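Local coordinates for putative carboxynorspermidine decarboxylase protein (Sinorhizobium meliloti, PDB 3MT1), which probably catalyses the pyridoxal 5'-phosphate-dependent decarboxylation of carboxynorspermidine and carboxyspermidine to norspermidine and spermidine, at residues 25-37 against 48-62. Numbering follows the deposited sequence.
Sequences REKSGAKALLALK and MRDYMDGTTSSSLFE
Two donors grip Asp53 OD2 from opposite faces of the carboxylate. Arg25 NE meets Asp53 OD2 on its syn side, a 2.6 Å salt bridge. Ala32 N reaches Asp53 OD2 from the anti side, 3.1 Å away and nearly straight. The guanidinium and carboxylate planes stand 54° apart, and the second arm, Arg25 NH2 to Asp53 OD1, is weak. A bend at chi3 (37°) turns the arginine's NE to the acid, with Met52 CA lying over one guanidinium face, toward its rim. The Lys31 side chain crosses that of Asp53 at about a right angle, with Lys31 NZ a long 3.8 Å from Asp53 OD1. Cut back to an alanine, Arg25 would probably leave the Asp53 carboxylate without its close charged mate, held by the Ala32 amide and the distant Lys31 amine and so freer to turn.

From there two strands run parallel. Asp53 N bonds to Ala32 O, and Leu34 alternates between partners: its N donates to Gly54 O, its O accepts from Thr56 N at 2.9 Å. Leu36 N to Thr56 O closes the run. Against the Leu34 side chain, the selenomethionine at Met48 sets its CE 3.8 Å from both Leu34 CD1 and Leu34 CD2, the two side chains crossing at about a right angle. With CG anti to the carbonyl carbon (chi1 -63°), Leu36 lays CG against Thr55 CB, 3.9 Å away.

Strands 31-35 and 54-57, linked through helix 45-49, form the first beta-alpha-beta unit of the eight-stranded barrel of this fold-type III decarboxylase; strand 226-229 closes the barrel beside 31-35, strand 73-77 follows 54-57, and Met18 of helix 11-28 packs on Met48 and Met52.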
loop_
_atom_site.group_PDB
_atom_site.type_symbol
_atom_site.label_atom_id
_atom_site.label_comp_id
_atom_site.label_asym_id
_atom_site.label_seq_id
_atom_site.Cartn_x
_atom_site.Cartn_y
_atom_site.Cartn_z
ATOM N N ARG B 25 27.313 -19.311 4.886
ATOM C CA ARG B 25 26.805 -20.660 5.078
ATOM C C ARG B 25 27.969 -21.656 5.155
ATOM O O ARG B 25 27.963 -22.589 5.947
ATOM C CB ARG B 25 25.889 -21.057 3.919
ATOM C CG ARG B 25 24.711 -20.156 3.751
ATOM C CD ARG B 25 23.807 -20.498 2.556
ATOM N NE ARG B 25 23.646 -21.920 2.305
ATOM C CZ ARG B 25 24.240 -22.553 1.294
ATOM N NH1 ARG B 25 25.006 -21.880 0.441
ATOM N NH2 ARG B 25 24.066 -23.858 1.126
ATOM N N GLU B 26 28.968 -21.437 4.321
ATOM C CA GLU B 26 30.093 -22.334 4.203
ATOM C C GLU B 26 30.972 -22.259 5.490
ATOM O O GLU B 26 31.301 -23.290 6.104
ATOM C CB GLU B 26 30.849 -21.912 2.937
ATOM C CG GLU B 26 32.044 -22.737 2.522
ATOM C CD GLU B 26 32.949 -21.945 1.556
ATOM O OE1 GLU B 26 32.441 -20.979 0.917
ATOM O OE2 GLU B 26 34.150 -22.280 1.428
ATOM N N LYS B 27 31.297 -21.031 5.905
ATOM C CA LYS B 27 32.163 -20.765 7.056
ATOM C C LYS B 27 31.503 -21.102 8.372
ATOM O O LYS B 27 32.172 -21.565 9.297
ATOM C CB LYS B 27 32.568 -19.293 7.095
ATOM C CG LYS B 27 33.437 -18.823 5.946
ATOM C CD LYS B 27 34.575 -19.775 5.661
ATOM C CE LYS B 27 35.576 -19.123 4.757
ATOM N NZ LYS B 27 36.585 -20.083 4.233
ATOM N N SER B 28 30.192 -20.889 8.446
ATOM C CA SER B 28 29.456 -20.979 9.688
ATOM C C SER B 28 28.788 -22.311 9.829
ATOM O O SER B 28 28.628 -22.782 10.941
ATOM C CB SER B 28 28.368 -19.890 9.764
ATOM O OG SER B 28 27.466 -19.987 8.666
ATOM N N GLY B 29 28.350 -22.901 8.711
ATOM C CA GLY B 29 27.446 -24.061 8.744
ATOM C C GLY B 29 26.023 -23.661 9.115
ATOM O O GLY B 29 25.158 -24.510 9.359
ATOM N N ALA B 30 25.769 -22.358 9.178
ATOM C CA ALA B 30 24.435 -21.862 9.451
ATOM C C ALA B 30 23.677 -21.931 8.125
ATOM O O ALA B 30 24.289 -21.954 7.050
ATOM C CB ALA B 30 24.489 -20.453 10.001
ATOM N N LYS B 31 22.353 -22.023 8.187
ATOM C CA LYS B 31 21.560 -22.051 6.954
ATOM C C LYS B 31 20.854 -20.706 6.791
ATOM O O LYS B 31 20.590 -20.047 7.756
ATOM C CB LYS B 31 20.583 -23.227 6.969
ATOM C CG LYS B 31 21.263 -24.583 6.652
ATOM C CD LYS B 31 20.305 -25.754 6.797
ATOM C CE LYS B 31 21.055 -27.073 6.776
ATOM N NZ LYS B 31 21.257 -27.512 5.366
ATOM N N ALA B 32 20.589 -20.302 5.556
ATOM C CA ALA B 32 19.975 -19.011 5.263
ATOM C C ALA B 32 18.706 -19.219 4.466
ATOM O O ALA B 32 18.715 -19.958 3.449
ATOM C CB ALA B 32 20.932 -18.124 4.453
ATOM N N LEU B 33 17.639 -18.549 4.910
ATOM C CA LEU B 33 16.345 -18.602 4.246
ATOM C C LEU B 33 15.923 -17.200 3.808
ATOM O O LEU B 33 16.037 -16.242 4.573
ATOM C CB LEU B 33 15.303 -19.201 5.174
ATOM C CG LEU B 33 15.654 -20.447 5.970
ATOM C CD1 LEU B 33 14.594 -20.754 7.033
ATOM C CD2 LEU B 33 15.815 -21.624 5.058
ATOM N N LEU B 34 15.449 -17.070 2.571
ATOM C CA LEU B 34 14.965 -15.774 2.097
ATOM C C LEU B 34 13.682 -15.432 2.850
ATOM O O LEU B 34 12.767 -16.239 2.866
ATOM C CB LEU B 34 14.674 -15.840 0.588
ATOM C CG LEU B 34 14.031 -14.641 -0.121
ATOM C CD1 LEU B 34 14.886 -13.353 0.069
ATOM C CD2 LEU B 34 13.794 -14.921 -1.602
ATOM N N ALA B 35 13.601 -14.266 3.469
ATOM C CA ALA B 35 12.309 -13.839 4.083
ATOM C C ALA B 35 11.355 -13.285 3.031
ATOM O O ALA B 35 11.595 -12.197 2.499
ATOM C CB ALA B 35 12.518 -12.829 5.203
ATOM N N LEU B 36 10.309 -14.054 2.701
ATOM C CA LEU B 36 9.398 -13.675 1.623
ATOM C C LEU B 36 8.604 -12.377 1.892
ATOM O O LEU B 36 8.175 -11.735 0.960
ATOM C CB LEU B 36 8.506 -14.828 1.227
ATOM C CG LEU B 36 9.204 -16.076 0.637
ATOM C CD1 LEU B 36 8.188 -17.084 0.080
ATOM C CD2 LEU B 36 10.156 -15.682 -0.485
ATOM N N LYS B 37 8.474 -11.951 3.153
ATOM C CA LYS B 37 7.806 -10.677 3.443
ATOM C C LYS B 37 8.552 -9.473 2.842
ATOM O O LYS B 37 7.939 -8.453 2.503
ATOM C CB LYS B 37 7.495 -10.489 4.934
ATOM C CG LYS B 37 8.686 -10.269 5.808
ATOM C CD LYS B 37 8.335 -10.200 7.314
ATOM C CE LYS B 37 9.646 -10.223 8.130
ATOM N NZ LYS B 37 9.419 -10.406 9.619
HETATM N N MSE B 48 18.665 -17.440 -7.088
HETATM C CA MSE B 48 19.002 -17.453 -5.660
HETATM C C MSE B 48 19.097 -18.856 -5.029
HETATM O O MSE B 48 19.833 -19.052 -4.058
HETATM C CB MSE B 48 17.995 -16.605 -4.872
HETATM C CG MSE B 48 17.925 -15.200 -5.342
HETATM SE SE MSE B 48 16.425 -14.200 -4.660
HETATM C CE MSE B 48 17.131 -13.778 -2.939
ATOM N N ARG B 49 18.323 -19.799 -5.560
ATOM C CA ARG B 49 18.214 -21.158 -5.031
ATOM C C ARG B 49 19.569 -21.802 -4.660
ATOM O O ARG B 49 19.742 -22.321 -3.554
ATOM C CB ARG B 49 17.472 -22.054 -6.054
ATOM C CG ARG B 49 16.573 -23.093 -5.431
ATOM C CD ARG B 49 15.911 -24.051 -6.415
ATOM N NE ARG B 49 16.221 -25.440 -6.031
ATOM C CZ ARG B 49 15.347 -26.456 -5.958
ATOM N NH1 ARG B 49 14.043 -26.266 -6.215
ATOM N NH2 ARG B 49 15.772 -27.683 -5.606
ATOM N N ASP B 50 20.524 -21.774 -5.587
ATOM C CA ASP B 50 21.761 -22.513 -5.370
ATOM C C ASP B 50 22.677 -21.912 -4.309
ATOM O O ASP B 50 23.692 -22.512 -3.974
ATOM C CB ASP B 50 22.513 -22.717 -6.679
ATOM C CG ASP B 50 21.709 -23.517 -7.693
ATOM O OD1 ASP B 50 21.062 -24.525 -7.301
ATOM O OD2 ASP B 50 21.725 -23.135 -8.882
ATOM N N TYR B 51 22.306 -20.748 -3.770
ATOM C CA TYR B 51 23.130 -20.066 -2.791
ATOM C C TYR B 51 22.484 -20.024 -1.431
ATOM O O TYR B 51 23.118 -19.616 -0.447
ATOM C CB TYR B 51 23.470 -18.637 -3.225
ATOM C CG TYR B 51 24.197 -18.461 -4.563
ATOM C CD1 TYR B 51 25.597 -18.363 -4.618
ATOM C CD2 TYR B 51 23.478 -18.358 -5.769
ATOM C CE1 TYR B 51 26.263 -18.151 -5.838
ATOM C CE2 TYR B 51 24.126 -18.170 -6.993
ATOM C CZ TYR B 51 25.526 -18.053 -7.023
ATOM O OH TYR B 51 26.186 -17.863 -8.234
HETATM N N MSE B 52 21.227 -20.432 -1.370
HETATM C CA MSE B 52 20.470 -20.393 -0.132
HETATM C C MSE B 52 19.835 -21.725 0.220
HETATM O O MSE B 52 19.977 -22.706 -0.519
HETATM C CB MSE B 52 19.432 -19.288 -0.182
HETATM C CG MSE B 52 20.064 -17.922 -0.439
HETATM SE SE MSE B 52 18.736 -16.492 -0.371
HETATM C CE MSE B 52 18.777 -16.154 1.487
ATOM N N ASP B 53 19.146 -21.779 1.355
ATOM C CA ASP B 53 18.661 -23.064 1.891
ATOM C C ASP B 53 17.133 -23.186 1.917
ATOM O O ASP B 53 16.621 -24.223 2.351
ATOM C CB ASP B 53 19.236 -23.320 3.295
ATOM C CG ASP B 53 20.749 -23.482 3.283
ATOM O OD1 ASP B 53 21.223 -24.600 2.944
ATOM O OD2 ASP B 53 21.473 -22.500 3.614
ATOM N N GLY B 54 16.425 -22.154 1.453
ATOM C CA GLY B 54 14.980 -22.085 1.561
ATOM C C GLY B 54 14.396 -20.691 1.816
ATOM O O GLY B 54 15.042 -19.655 1.590
ATOM N N THR B 55 13.177 -20.669 2.312
ATOM C CA THR B 55 12.420 -19.439 2.471
ATOM C C THR B 55 11.784 -19.517 3.823
ATOM O O THR B 55 11.609 -20.594 4.349
ATOM C CB THR B 55 11.235 -19.361 1.407
ATOM O OG1 THR B 55 10.310 -20.462 1.580
ATOM C CG2 THR B 55 11.786 -19.397 -0.034
ATOM N N THR B 56 11.448 -18.382 4.396
ATOM C CA THR B 56 10.589 -18.362 5.567
ATOM C C THR B 56 9.378 -17.452 5.261
ATOM O O THR B 56 9.488 -16.541 4.491
ATOM C CB THR B 56 11.366 -17.932 6.833
ATOM O OG1 THR B 56 10.538 -18.133 7.981
ATOM C CG2 THR B 56 11.786 -16.425 6.776
ATOM N N SER B 57 8.240 -17.726 5.860
ATOM C CA SER B 57 6.975 -17.127 5.468
ATOM C C SER B 57 6.162 -16.685 6.645
ATOM O O SER B 57 6.282 -17.257 7.706
ATOM C CB SER B 57 6.113 -18.185 4.804
ATOM O OG SER B 57 6.604 -18.485 3.530
ATOM N N SER B 58 5.249 -15.752 6.443
ATOM C CA SER B 58 4.326 -15.412 7.510
ATOM C C SER B 58 2.867 -15.516 7.148
ATOM O O SER B 58 2.045 -14.923 7.809
ATOM C CB SER B 58 4.635 -14.024 8.061
ATOM O OG SER B 58 4.943 -13.136 7.004
ATOM N N SER B 59 2.544 -16.265 6.102
ATOM C CA SER B 59 1.168 -16.425 5.646
ATOM C C SER B 59 1.086 -17.669 4.789
ATOM O O SER B 59 2.104 -18.171 4.302
ATOM C CB SER B 59 0.743 -15.246 4.787
ATOM O OG SER B 59 1.443 -15.216 3.552
ATOM N N LEU B 60 -0.123 -18.190 4.657
ATOM C CA LEU B 60 -0.394 -19.238 3.713
ATOM C C LEU B 60 0.203 -18.943 2.337
ATOM O O LEU B 60 1.022 -19.717 1.837
ATOM C CB LEU B 60 -1.900 -19.515 3.585
ATOM C CG LEU B 60 -2.246 -20.520 2.475
ATOM C CD1 LEU B 60 -1.413 -21.789 2.650
ATOM C CD2 LEU B 60 -3.756 -20.862 2.412
ATOM N N PHE B 61 -0.178 -17.838 1.716
ATOM C CA PHE B 61 0.284 -17.645 0.360
ATOM C C PHE B 61 1.807 -17.631 0.267
ATOM O O PHE B 61 2.380 -18.164 -0.676
ATOM C CB PHE B 61 -0.326 -16.425 -0.242
ATOM C CG PHE B 61 -1.797 -16.560 -0.557
ATOM C CD1 PHE B 61 -2.457 -17.764 -0.419
ATOM C CD2 PHE B 61 -2.510 -15.458 -1.045
ATOM C CE1 PHE B 61 -3.799 -17.884 -0.714
ATOM C CE2 PHE B 61 -3.869 -15.577 -1.391
ATOM C CZ PHE B 61 -4.517 -16.798 -1.220
ATOM N N GLU B 62 2.468 -17.089 1.278
ATOM C CA GLU B 62 3.919 -17.036 1.237
ATOM C C GLU B 62 4.570 -18.416 1.350
ATOM O O GLU B 62 5.467 -18.752 0.530
ATOM C CB GLU B 62 4.499 -16.020 2.220
ATOM C CG GLU B 62 4.366 -14.591 1.697
ATOM C CD GLU B 62 5.043 -13.466 2.580
ATOM O OE1 GLU B 62 5.423 -13.692 3.763
ATOM O OE2 GLU B 62 5.188 -12.329 2.039
#